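Local coordinates for rieske iron-sulfur protein soxF (Sulfolobus acidocaldarius, PDB 1JM1) that carries a Rieske-type [2Fe-2S] cluster and probably passes electrons along the archaeal respiratory chain, at residues A[40-45]-A[169-174]. Sequence-based numbering, arbitrary orientation. Where two conformers were deposited one is given.
Sequences TDEPCF and APYFSA
Tyr171 reaches across to Glu42 and Cys44, setting one edge of its ring crosswise against the glutamate chain and bringing its hydroxyl up to the sulfur. The edge in question is the CD1–CE1 bond: Tyr171 CE1 lies 3.8 Å from Glu42 CD and equally close to Glu42 CB, while Glu42 CG sits 4.1 Å from both ring carbons. With CG anti to its own carbonyl carbon (chi1 -68°) and the chain extended beyond it, Glu42 runs across the ring edge at about a right angle, and CB, CG and CD all touch the CD1–CE1 bond. The carboxylate is then turned almost perpendicular to the ring, the planes 87° apart, and its carbon lies close to the ring plane. Its oxygens find their partners beyond this pair: Glu42 OE1 accepts a hydrogen bond from Leu39 N, and OE2 has a long, weak ion pair with Arg178. Cutting Glu42 back to an alanine removes CG and the carboxylate, which would probably open a gap beside the CD1–CE1 edge and leave Leu39 N without its acceptor. The contact joins the start of strand 43-48, the middle strand of a three-stranded antiparallel sheet, and the residue just before it to the loop that follows strand 161-167 in this Rieske protein; the Tyr171 side chain lies about 13 Å from the [2Fe-2S] cluster. At the far end of the ring, Cys44 SG comes within 3.4 Å of Tyr171 OH. The sulfur is 5.2 Å from the ring centroid and 53° off the ring normal, an oblique sulfur-aromatic contact. Tyr171 OH is hydrogen-bonded to Tyr37 O, which anchors the buried phenol, while Val151 on strand 151-155 touches the side chains of both Cys44 and Tyr171.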
loop_
_atom_site.group_PDB
_atom_site.type_symbol
_atom_site.label_atom_id
_atom_site.label_comp_id
_atom_site.label_asym_id
_atom_site.label_seq_id
_atom_site.Cartn_x
_atom_site.Cartn_y
_atom_site.Cartn_z
ATOM N N THR A 40 11.733 -9.256 0.391
ATOM C CA THR A 40 11.649 -9.271 -1.089
ATOM C C THR A 40 10.467 -9.907 -1.567
ATOM O O THR A 40 9.995 -9.633 -2.706
ATOM C CB THR A 40 12.917 -9.893 -1.754
ATOM O OG1 THR A 40 12.828 -11.203 -1.349
ATOM C CG2 THR A 40 14.103 -9.137 -1.262
ATOM N N ASP A 41 9.817 -10.851 -0.915
ATOM C CA ASP A 41 8.598 -11.548 -1.413
ATOM C C ASP A 41 7.243 -11.007 -0.955
ATOM O O ASP A 41 6.194 -11.678 -1.063
ATOM C CB ASP A 41 8.759 -13.033 -0.788
ATOM C CG ASP A 41 8.726 -13.212 0.757
ATOM O OD1 ASP A 41 8.524 -12.516 1.806
ATOM O OD2 ASP A 41 8.972 -14.349 1.450
ATOM N N GLU A 42 7.235 -9.796 -0.450
ATOM C CA GLU A 42 6.046 -9.132 0.119
ATOM C C GLU A 42 5.698 -7.937 -0.755
ATOM O O GLU A 42 6.229 -6.835 -0.578
ATOM C CB GLU A 42 6.311 -8.697 1.545
ATOM C CG GLU A 42 6.469 -9.864 2.517
ATOM C CD GLU A 42 6.998 -9.446 3.850
ATOM O OE1 GLU A 42 7.755 -8.486 3.982
ATOM O OE2 GLU A 42 6.594 -10.141 4.877
ATOM N N PRO A 43 4.822 -8.113 -1.734
ATOM C CA PRO A 43 4.561 -7.034 -2.668
ATOM C C PRO A 43 3.718 -5.927 -2.061
ATOM O O PRO A 43 2.800 -6.201 -1.290
ATOM C CB PRO A 43 3.822 -7.755 -3.830
ATOM C CG PRO A 43 3.072 -8.822 -3.111
ATOM C CD PRO A 43 4.025 -9.324 -2.026
ATOM N N CYS A 44 4.031 -4.702 -2.462
ATOM C CA CYS A 44 3.396 -3.475 -2.036
ATOM C C CYS A 44 3.247 -2.556 -3.207
ATOM O O CYS A 44 3.880 -2.757 -4.254
ATOM C CB CYS A 44 4.274 -2.779 -0.966
ATOM S SG CYS A 44 4.556 -3.737 0.541
ATOM N N PHE A 45 2.485 -1.469 -3.062
ATOM C CA PHE A 45 2.489 -0.420 -4.078
ATOM C C PHE A 45 2.408 0.932 -3.435
ATOM O O PHE A 45 1.673 1.138 -2.465
ATOM C CB PHE A 45 1.371 -0.634 -5.115
ATOM C CG PHE A 45 -0.030 -0.562 -4.578
ATOM C CD1 PHE A 45 -0.754 0.598 -4.617
ATOM C CD2 PHE A 45 -0.619 -1.672 -3.991
ATOM C CE1 PHE A 45 -2.006 0.672 -4.073
ATOM C CE2 PHE A 45 -1.885 -1.592 -3.425
ATOM C CZ PHE A 45 -2.588 -0.435 -3.479
ATOM N N ALA A 169 -0.020 -2.698 10.281
ATOM C CA ALA A 169 -0.658 -3.975 10.577
ATOM C C ALA A 169 0.139 -5.065 9.967
ATOM O O ALA A 169 0.885 -4.854 8.966
ATOM C CB ALA A 169 -2.062 -3.966 9.996
ATOM N N PRO A 170 -0.023 -6.295 10.439
ATOM C CA PRO A 170 0.548 -7.467 9.746
ATOM C C PRO A 170 -0.131 -7.680 8.406
ATOM O O PRO A 170 -1.342 -7.465 8.236
ATOM C CB PRO A 170 0.193 -8.633 10.697
ATOM C CG PRO A 170 -1.051 -8.149 11.420
ATOM C CD PRO A 170 -0.814 -6.685 11.628
ATOM N N TYR A 171 0.650 -8.168 7.462
ATOM C CA TYR A 171 0.133 -8.649 6.183
ATOM C C TYR A 171 -0.661 -9.942 6.398
ATOM O O TYR A 171 -0.685 -10.526 7.501
ATOM C CB TYR A 171 1.306 -8.904 5.241
ATOM C CG TYR A 171 2.160 -7.705 4.904
ATOM C CD1 TYR A 171 3.480 -7.893 4.531
ATOM C CD2 TYR A 171 1.692 -6.399 4.920
ATOM C CE1 TYR A 171 4.289 -6.844 4.194
ATOM C CE2 TYR A 171 2.516 -5.329 4.578
ATOM C CZ TYR A 171 3.814 -5.547 4.216
ATOM O OH TYR A 171 4.585 -4.466 3.891
ATOM N N PHE A 172 -1.322 -10.389 5.345
ATOM C CA PHE A 172 -2.026 -11.658 5.348
ATOM C C PHE A 172 -1.171 -12.764 5.924
ATOM O O PHE A 172 -0.020 -12.949 5.555
ATOM C CB PHE A 172 -2.395 -11.977 3.889
ATOM C CG PHE A 172 -3.064 -13.335 3.732
ATOM C CD1 PHE A 172 -4.355 -13.558 4.193
ATOM C CD2 PHE A 172 -2.367 -14.375 3.116
ATOM C CE1 PHE A 172 -4.964 -14.805 4.056
ATOM C CE2 PHE A 172 -2.994 -15.637 2.954
ATOM C CZ PHE A 172 -4.245 -15.809 3.437
ATOM N N SER A 173 -1.787 -13.581 6.776
ATOM C CA SER A 173 -1.129 -14.771 7.337
ATOM C C SER A 173 -1.397 -15.950 6.419
ATOM O O SER A 173 -2.521 -16.429 6.308
ATOM C CB SER A 173 -1.709 -15.107 8.716
ATOM O OG SER A 173 -1.333 -14.159 9.700
ATOM N N ALA A 174 -0.326 -16.413 5.801
ATOM C CA ALA A 174 -0.381 -17.572 4.893
ATOM C C ALA A 174 0.009 -18.819 5.674
ATOM O O ALA A 174 -0.851 -19.416 6.303
ATOM C CB ALA A 174 0.484 -17.265 3.675
#